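Local coordinates for uncharacterized protein (Sus scrofa, PDB 5BNF) that belongs to the ADP-ribosyl cyclase family as porcine CD38, a disulfide-rich protein with a helical part and a parallel beta sheet, at residues E149-M154 with S184-L189; V176-L181 with L215-K220; D49-R54 with R129-N134. All coordinates share one frame; numbering follows the deposited sequence.

Interaction 1. Residues E149-M154 with S184-L189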
loop_
_atom_site.group_PDB
_atom_site.type_symbol
_atom_site.label_atom_id
_atom_site.label_comp_id
_atom_site.label_asym_id
_atom_site.label_seq_id
_atom_site.Cartn_x
_atom_site.Cartn_y
_atom_site.Cartn_z
ATOM N N GLU A 149 1.476 10.522 1.927
ATOM C CA GLU A 149 1.991 11.741 2.526
ATOM C C GLU A 149 3.268 12.239 1.836
ATOM O O GLU A 149 3.504 13.439 1.770
ATOM C CB GLU A 149 2.255 11.515 4.017
ATOM C CG GLU A 149 1.024 11.124 4.819
ATOM C CD GLU A 149 1.320 10.949 6.310
ATOM O OE1 GLU A 149 2.308 10.264 6.644
ATOM O OE2 GLU A 149 0.567 11.488 7.151
ATOM N N ASN A 150 4.076 11.322 1.315
ATOM C CA ASN A 150 5.323 11.685 0.648
ATOM C C ASN A 150 5.168 11.914 -0.851
ATOM O O ASN A 150 6.162 12.087 -1.563
ATOM C CB ASN A 150 6.386 10.600 0.857
ATOM C CG ASN A 150 6.732 10.385 2.317
ATOM O OD1 ASN A 150 6.930 11.339 3.071
ATOM N ND2 ASN A 150 6.829 9.122 2.720
ATOM N N ALA A 151 3.933 11.895 -1.336
ATOM C CA ALA A 151 3.693 12.103 -2.760
ATOM C C ALA A 151 3.863 13.578 -3.092
ATOM O O ALA A 151 3.463 14.440 -2.318
ATOM C CB ALA A 151 2.293 11.635 -3.132
ATOM N N CYS A 152 4.478 13.859 -4.236
ATOM C CA CYS A 152 4.693 15.232 -4.677
ATOM C C CYS A 152 4.454 15.353 -6.172
ATOM O O CYS A 152 4.600 14.377 -6.918
ATOM C CB CYS A 152 6.118 15.699 -4.341
ATOM S SG CYS A 152 7.448 14.551 -4.831
ATOM N N GLY A 153 4.080 16.557 -6.596
ATOM C CA GLY A 153 3.822 16.809 -8.004
ATOM C C GLY A 153 2.472 16.284 -8.444
ATOM O O GLY A 153 1.440 16.594 -7.850
ATOM N N MET A 154 2.482 15.478 -9.490
ATOM C CA MET A 154 1.263 14.902 -10.015
ATOM C C MET A 154 1.177 13.423 -9.648
ATOM O O MET A 154 2.120 12.665 -9.860
ATOM C CB MET A 154 1.226 15.081 -11.532
ATOM C CG MET A 154 0.006 14.500 -12.195
ATOM S SD MET A 154 0.319 12.837 -12.780
ATOM C CE MET A 154 0.959 13.198 -14.410
ATOM N N SER A 184 0.063 20.861 -0.309
ATOM C CA SER A 184 1.279 21.653 -0.430
ATOM C C SER A 184 2.360 20.995 -1.281
ATOM O O SER A 184 3.310 21.652 -1.702
ATOM C CB SER A 184 1.837 21.946 0.965
ATOM O OG SER A 184 1.994 20.749 1.704
ATOM N N LYS A 185 2.202 19.702 -1.541
ATOM C CA LYS A 185 3.170 18.940 -2.323
ATOM C C LYS A 185 2.553 18.349 -3.591
ATOM O O LYS A 185 3.234 18.183 -4.607
ATOM C CB LYS A 185 3.743 17.829 -1.441
ATOM C CG LYS A 185 4.325 18.370 -0.132
ATOM C CD LYS A 185 4.181 17.407 1.043
ATOM C CE LYS A 185 5.250 16.320 1.049
ATOM N NZ LYS A 185 5.266 15.498 -0.192
ATOM N N VAL A 186 1.266 18.021 -3.528
ATOM C CA VAL A 186 0.561 17.457 -4.673
ATOM C C VAL A 186 -0.425 18.485 -5.217
ATOM O O VAL A 186 -1.315 18.944 -4.501
ATOM C CB VAL A 186 -0.203 16.171 -4.284
ATOM C CG1 VAL A 186 -1.148 15.768 -5.397
ATOM C CG2 VAL A 186 0.780 15.046 -4.016
ATOM N N HIS A 187 -0.265 18.844 -6.488
ATOM C CA HIS A 187 -1.139 19.830 -7.108
ATOM C C HIS A 187 -2.208 19.206 -7.992
ATOM O O HIS A 187 -3.293 19.762 -8.152
ATOM C CB HIS A 187 -0.307 20.814 -7.936
ATOM C CG HIS A 187 0.533 20.154 -8.985
ATOM N ND1 HIS A 187 -0.009 19.406 -10.008
ATOM C CD2 HIS A 187 1.876 20.091 -9.146
ATOM C CE1 HIS A 187 0.963 18.909 -10.753
ATOM N NE2 HIS A 187 2.117 19.311 -10.251
ATOM N N THR A 188 -1.909 18.051 -8.567
ATOM C CA THR A 188 -2.867 17.405 -9.451
ATOM C C THR A 188 -2.951 15.916 -9.217
ATOM O O THR A 188 -1.956 15.267 -8.913
ATOM C CB THR A 188 -2.484 17.610 -10.948
ATOM O OG1 THR A 188 -2.507 19.006 -11.265
ATOM C CG2 THR A 188 -3.453 16.872 -11.863
ATOM N N LEU A 189 -4.156 15.383 -9.360
ATOM C CA LEU A 189 -4.372 13.953 -9.249
ATOM C C LEU A 189 -5.104 13.566 -10.518
ATOM O O LEU A 189 -6.139 14.138 -10.842
ATOM C CB LEU A 189 -5.225 13.597 -8.036
ATOM C CG LEU A 189 -5.481 12.090 -7.899
ATOM C CD1 LEU A 189 -5.755 11.755 -6.451
ATOM C CD2 LEU A 189 -6.643 11.659 -8.780
#
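Lys185, Gly153 and Met154 account for about half of the surface buried in this contact, which opens the parallel pairing of strands 153-160 and 186-194, the two strands of a beta-alpha-beta unit joined through helix 172-180. Two backbone bonds start the pairing: Gly153 N donates to Lys185 O at 2.7 Å, and His187 N returns to Gly153 O at 3.1 Å. Gly153 is bridged to Val186 but Met154 to Thr188, a one-residue shift in register that defines a beta bulge, with His187 as the extra residue. The imidazole of His187 folds back over the peptide, Gly153 O lying 3.6 Å above the ring plane and over its centre. Chi1 of 57° sets CG between the backbone N and the carbonyl carbon, the rotation that brings the ring back there; Thr188 OG1 meets ND1 at the ring edge. Met154 lays CG near Thr188 CB, and Asp72 OD1 takes its backbone N-H. Cys152, next to the glycine, is tied by disulfide to Cys71. Lys185 runs back along the loop, bending at chi2, chi3 and chi4 to reach the carbonyls of Glu149, at the end of helix 135-149, and of Ala151 just beyond it. Its ammonium bonds weakly to Glu149 O, and more closely to Ala151 O, with NZ 3.0 Å away and 60° out of that carbonyl's plane.

Interaction 2. Residues V176-L181 with L215-K220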
loop_
_atom_site.group_PDB
_atom_site.type_symbol
_atom_site.label_atom_id
_atom_site.label_comp_id
_atom_site.label_asym_id
_atom_site.label_seq_id
_atom_site.Cartn_x
_atom_site.Cartn_y
_atom_site.Cartn_z
ATOM N N VAL A 176 -8.193 6.059 3.044
ATOM C CA VAL A 176 -6.899 6.433 3.593
ATOM C C VAL A 176 -6.023 7.300 2.686
ATOM O O VAL A 176 -5.825 8.480 2.951
ATOM C CB VAL A 176 -6.095 5.186 3.978
ATOM C CG1 VAL A 176 -4.696 5.585 4.410
ATOM C CG2 VAL A 176 -6.801 4.450 5.092
ATOM N N GLU A 177 -5.513 6.704 1.615
ATOM C CA GLU A 177 -4.619 7.391 0.699
ATOM C C GLU A 177 -5.051 8.758 0.183
ATOM O O GLU A 177 -4.341 9.727 0.408
ATOM C CB GLU A 177 -4.266 6.458 -0.460
ATOM C CG GLU A 177 -3.532 5.228 0.025
ATOM C CD GLU A 177 -3.391 4.160 -1.034
ATOM O OE1 GLU A 177 -4.387 3.864 -1.723
ATOM O OE2 GLU A 177 -2.286 3.602 -1.169
ATOM N N VAL A 178 -6.200 8.859 -0.483
ATOM C CA VAL A 178 -6.632 10.161 -1.002
ATOM C C VAL A 178 -6.560 11.285 0.028
ATOM O O VAL A 178 -6.145 12.392 -0.298
ATOM C CB VAL A 178 -8.093 10.159 -1.536
ATOM C CG1 VAL A 178 -8.262 11.269 -2.570
ATOM C CG2 VAL A 178 -8.440 8.836 -2.142
ATOM N N HIS A 179 -6.969 10.997 1.261
ATOM C CA HIS A 179 -6.972 11.998 2.331
ATOM C C HIS A 179 -5.589 12.329 2.860
ATOM O O HIS A 179 -5.399 13.367 3.468
ATOM C CB HIS A 179 -7.850 11.529 3.497
ATOM C CG HIS A 179 -9.274 11.283 3.119
ATOM N ND1 HIS A 179 -10.183 12.304 2.934
ATOM C CD2 HIS A 179 -9.933 10.136 2.827
ATOM C CE1 HIS A 179 -11.338 11.797 2.544
ATOM N NE2 HIS A 179 -11.214 10.483 2.471
ATOM N N SER A 180 -4.621 11.448 2.636
ATOM C CA SER A 180 -3.269 11.698 3.118
ATOM C C SER A 180 -2.405 12.458 2.118
ATOM O O SER A 180 -1.238 12.719 2.382
ATOM C CB SER A 180 -2.583 10.382 3.498
ATOM O OG SER A 180 -3.167 9.826 4.665
ATOM N N LEU A 181 -2.966 12.809 0.968
ATOM C CA LEU A 181 -2.204 13.564 -0.022
ATOM C C LEU A 181 -2.008 14.980 0.504
ATOM O O LEU A 181 -2.947 15.601 0.999
ATOM C CB LEU A 181 -2.946 13.601 -1.356
ATOM C CG LEU A 181 -3.064 12.259 -2.076
ATOM C CD1 LEU A 181 -4.068 12.370 -3.208
ATOM C CD2 LEU A 181 -1.706 11.848 -2.604
ATOM N N LEU A 215 -14.865 15.685 -5.554
ATOM C CA LEU A 215 -15.228 16.590 -4.460
ATOM C C LEU A 215 -14.202 16.538 -3.338
ATOM O O LEU A 215 -13.890 17.552 -2.727
ATOM C CB LEU A 215 -16.621 16.255 -3.930
ATOM C CG LEU A 215 -17.799 17.002 -4.574
ATOM C CD1 LEU A 215 -17.579 17.229 -6.066
ATOM C CD2 LEU A 215 -19.057 16.202 -4.332
ATOM N N ILE A 216 -13.672 15.353 -3.068
ATOM C CA ILE A 216 -12.649 15.226 -2.045
ATOM C C ILE A 216 -11.476 16.131 -2.407
ATOM O O ILE A 216 -11.011 16.913 -1.590
ATOM C CB ILE A 216 -12.128 13.786 -1.950
ATOM C CG1 ILE A 216 -13.179 12.888 -1.285
ATOM C CG2 ILE A 216 -10.795 13.773 -1.210
ATOM C CD1 ILE A 216 -12.819 11.405 -1.280
ATOM N N LEU A 217 -11.017 16.023 -3.651
ATOM C CA LEU A 217 -9.885 16.795 -4.137
ATOM C C LEU A 217 -10.110 18.298 -4.277
ATOM O O LEU A 217 -9.221 19.081 -3.966
ATOM C CB LEU A 217 -9.413 16.208 -5.466
ATOM C CG LEU A 217 -8.857 14.797 -5.290
ATOM C CD1 LEU A 217 -8.857 14.056 -6.607
ATOM C CD2 LEU A 217 -7.455 14.886 -4.716
ATOM N N ARG A 218 -11.282 18.706 -4.755
ATOM C CA ARG A 218 -11.564 20.131 -4.905
ATOM C C ARG A 218 -11.683 20.804 -3.540
ATOM O O ARG A 218 -11.536 22.022 -3.424
ATOM C CB ARG A 218 -12.860 20.356 -5.687
ATOM C CG ARG A 218 -12.719 20.317 -7.205
ATOM C CD ARG A 218 -14.055 20.627 -7.873
ATOM N NE ARG A 218 -14.072 21.922 -8.552
ATOM C CZ ARG A 218 -13.662 22.121 -9.802
ATOM N NH1 ARG A 218 -13.203 21.109 -10.526
ATOM N NH2 ARG A 218 -13.716 23.336 -10.333
ATOM N N GLY A 219 -11.956 20.015 -2.508
ATOM C CA GLY A 219 -12.079 20.581 -1.178
ATOM C C GLY A 219 -10.749 21.155 -0.742
ATOM O O GLY A 219 -10.694 22.115 0.027
ATOM N N LYS A 220 -9.675 20.558 -1.252
ATOM C CA LYS A 220 -8.305 20.964 -0.947
ATOM C C LYS A 220 -7.698 21.764 -2.106
ATOM O O LYS A 220 -6.485 21.945 -2.175
ATOM C CB LYS A 220 -7.440 19.723 -0.707
ATOM C CG LYS A 220 -7.956 18.743 0.340
ATOM C CD LYS A 220 -7.119 17.463 0.301
ATOM C CE LYS A 220 -7.107 16.709 1.629
ATOM N NZ LYS A 220 -6.175 15.540 1.575
#
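The ammonium of Lys220 is gripped by two main-chain carbonyls, those of His179 and Leu181, where helix 172-180 gives way to the loop after it. NZ lies 3.0 Å from His179 O in the firmer bond, and 3.3 Å from Leu181 O in a weak one. The first is far from linear at the acceptor: the C=O...N angle is 105°, and the nitrogen sits 56° out of the carbonyl plane, above it and not on a lone pair. Beyond CG the lysine chain is extended, which lets a residue just past the end of helix 208-219 span the gap between the helices. Such a charge near the C-terminal part of a helix would be expected to interact favourably with the negative end of the helix dipole.

Most of the remaining contact is apolar. Val178 CG1 meets Ile216 CG2 at 3.8 Å, the two side chains crossing at about a right angle; both methyls are anti to their own backbone N, the rotation that turns them to one another. The His179 ring adds a polar group at this border, its CE1 4.1 Å from CD1 of Ile216. Deeper in, Leu217 CD2 touches Val178 CG1 and, more loosely, Leu181 CD1. Leu181 and Leu217 both rest on Leu189 of strand 186-194, which places this layer directly against the sheet.

The short helical segments run nearly parallel, at 20° and with axes 10.6 Å apart. Two adjacent helices, aligned alike and packed on a parallel sheet between successive strands, are the arrangement of an alpha/beta fold built from beta-alpha-beta crossovers.

Interaction 3. Residues D49-R54 with R129-N134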
loop_
_atom_site.group_PDB
_atom_site.type_symbol
_atom_site.label_atom_id
_atom_site.label_comp_id
_atom_site.label_asym_id
_atom_site.label_seq_id
_atom_site.Cartn_x
_atom_site.Cartn_y
_atom_site.Cartn_z
ATOM N N ASP A 49 0.566 -10.314 21.027
ATOM C CA ASP A 49 -0.819 -10.670 20.792
ATOM C C ASP A 49 -1.107 -10.231 19.357
ATOM O O ASP A 49 -0.993 -9.052 19.035
ATOM C CB ASP A 49 -1.714 -9.912 21.773
ATOM C CG ASP A 49 -3.161 -10.326 21.684
ATOM O OD1 ASP A 49 -3.747 -10.238 20.579
ATOM O OD2 ASP A 49 -3.716 -10.736 22.721
ATOM N N PRO A 50 -1.501 -11.169 18.482
ATOM C CA PRO A 50 -1.783 -10.825 17.085
ATOM C C PRO A 50 -2.923 -9.842 16.829
ATOM O O PRO A 50 -3.184 -9.503 15.679
ATOM C CB PRO A 50 -2.010 -12.190 16.434
ATOM C CG PRO A 50 -2.648 -12.971 17.545
ATOM C CD PRO A 50 -1.803 -12.587 18.748
ATOM N N CYS A 51 -3.593 -9.375 17.884
ATOM C CA CYS A 51 -4.689 -8.408 17.718
ATOM C C CYS A 51 -4.406 -7.094 18.447
ATOM O O CYS A 51 -5.282 -6.254 18.591
ATOM C CB CYS A 51 -6.030 -8.989 18.208
ATOM S SG CYS A 51 -6.897 -10.114 17.045
ATOM N N SER A 52 -3.166 -6.916 18.881
ATOM C CA SER A 52 -2.753 -5.723 19.612
ATOM C C SER A 52 -1.838 -4.814 18.793
ATOM O O SER A 52 -1.187 -3.931 19.349
ATOM C CB SER A 52 -1.997 -6.142 20.865
ATOM O OG SER A 52 -0.782 -6.777 20.490
ATOM N N ALA A 53 -1.775 -5.027 17.484
ATOM C CA ALA A 53 -0.900 -4.220 16.642
ATOM C C ALA A 53 -1.261 -2.740 16.608
ATOM O O ALA A 53 -2.426 -2.374 16.498
ATOM C CB ALA A 53 -0.873 -4.778 15.216
ATOM N N ARG A 54 -0.235 -1.901 16.703
ATOM C CA ARG A 54 -0.380 -0.448 16.664
ATOM C C ARG A 54 0.604 0.089 15.631
ATOM O O ARG A 54 1.640 -0.528 15.373
ATOM C CB ARG A 54 -0.056 0.160 18.034
ATOM C CG ARG A 54 -1.265 0.391 18.923
ATOM C CD ARG A 54 -0.876 0.368 20.398
ATOM N NE ARG A 54 0.324 1.151 20.689
ATOM C CZ ARG A 54 0.409 2.471 20.568
ATOM N NH1 ARG A 54 1.545 3.078 20.856
ATOM N NH2 ARG A 54 -0.636 3.183 20.164
ATOM N N ARG A 129 -11.260 -8.690 9.428
ATOM C CA ARG A 129 -12.573 -8.943 9.999
ATOM C C ARG A 129 -12.502 -9.638 11.351
ATOM O O ARG A 129 -13.458 -9.583 12.125
ATOM C CB ARG A 129 -13.426 -9.757 9.034
ATOM C CG ARG A 129 -13.814 -8.964 7.808
ATOM C CD ARG A 129 -14.449 -9.841 6.750
ATOM N NE ARG A 129 -15.707 -10.417 7.204
ATOM C CZ ARG A 129 -16.481 -11.179 6.443
ATOM N NH1 ARG A 129 -16.112 -11.451 5.204
ATOM N NH2 ARG A 129 -17.624 -11.653 6.915
ATOM N N ASN A 130 -11.383 -10.304 11.627
ATOM C CA ASN A 130 -11.203 -10.944 12.928
ATOM C C ASN A 130 -10.874 -9.828 13.908
ATOM O O ASN A 130 -11.383 -9.791 15.020
ATOM C CB ASN A 130 -10.051 -11.948 12.918
ATOM C CG ASN A 130 -10.445 -13.287 12.341
ATOM O OD1 ASN A 130 -11.563 -13.760 12.547
ATOM N ND2 ASN A 130 -9.513 -13.925 11.631
ATOM N N CYS A 131 -10.005 -8.922 13.480
ATOM C CA CYS A 131 -9.612 -7.780 14.285
ATOM C C CYS A 131 -8.812 -6.838 13.394
ATOM O O CYS A 131 -7.828 -7.229 12.761
ATOM C CB CYS A 131 -8.812 -8.210 15.539
ATOM S SG CYS A 131 -7.181 -9.004 15.344
ATOM N N ASN A 132 -9.271 -5.596 13.331
ATOM C CA ASN A 132 -8.648 -4.566 12.513
ATOM C C ASN A 132 -7.187 -4.327 12.872
ATOM O O ASN A 132 -6.342 -4.101 11.995
ATOM C CB ASN A 132 -9.436 -3.263 12.647
ATOM C CG ASN A 132 -8.915 -2.175 11.742
ATOM O OD1 ASN A 132 -8.903 -2.325 10.516
ATOM N ND2 ASN A 132 -8.477 -1.072 12.334
ATOM N N SER A 133 -6.890 -4.390 14.167
ATOM C CA SER A 133 -5.535 -4.179 14.649
ATOM C C SER A 133 -4.662 -5.447 14.634
ATOM O O SER A 133 -4.108 -5.863 15.658
ATOM C CB SER A 133 -5.570 -3.563 16.058
ATOM O OG SER A 133 -6.174 -4.437 16.987
ATOM N N ASN A 134 -4.562 -6.071 13.464
ATOM C CA ASN A 134 -3.719 -7.249 13.293
ATOM C C ASN A 134 -2.474 -6.705 12.585
ATOM O O ASN A 134 -2.538 -5.686 11.886
ATOM C CB ASN A 134 -4.426 -8.310 12.435
ATOM C CG ASN A 134 -4.498 -7.929 10.964
ATOM O OD1 ASN A 134 -3.485 -7.895 10.278
ATOM N ND2 ASN A 134 -5.699 -7.640 10.482
#
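A disulfide between two loops forms the centre of this contact: Cys51, between helices 34-45 and 59-64, is joined to Cys131, shortly before helix 135-149. The SG atoms are 2.1 Å apart with a chi3 of -91°, close to the torsion of about 90° preferred by an unstrained disulfide. Pro126 packs on Cys131 and Trp1 on Cys51, so further loops border the bridge.

Beside the sulfurs, Ser133 bonds to the other loop through both its side chain and its backbone. Its OG donates to Cys51 O at 2.6 Å, coming from above the carbonyl plane, 48° out of it. Chi1 of 63° holds that hydroxyl between the backbone N and the carbonyl carbon, pointing it across the gap. In the other direction Ala53 N donates to Ser133 O at 3.1 Å. Ala53 CB lies 3.4 Å from the same oxygen, and the methyl also touches Phe135 and Val138 of helix 135-149. Pro50 O accepts a CA-H...O contact from Asn134, whose CA is 3.3 Å away.

Each loop is also braced internally. Asp49 to Ser52 is a type I beta turn in which Asp49 OD1 accepts a hydrogen bond from Cys51 N at 2.8 Å, an Asx turn. Asn134 ND2 reaches back to Cys131 O at 3.1 Å. The OD1 of Asn134 accepts from Ser137 N, and more weakly from Val136 N. The whole is a disulfide joining a beta turn to the loop that leads, through an inverse gamma turn centred on Ser133, into the asparagine N-cap of helix 135-149.

How the interactions relate
Interactions 1 and 2 belong to one alpha/beta region and touch directly: Leu189 CD1 lies 3.7 Å from Leu181 CD1, and Ala151 also packs on Leu181. Interaction 1 is a surface contact between neighbouring strands, built on backbone pairing and a lysine side chain, whereas the partly buried interaction 2 joins helices through branched apolar side chains. Each nevertheless has a lysine whose ammonium bonds two main-chain carbonyls. Interaction 3, also partly buried, is about 31 Å from interaction 1 between centres, on the opposite side of the chain's centre, and relies on a covalent bond between irregular loops. Helix 135-149 connects the two places, starting beside interaction 3 and ending in interaction 1.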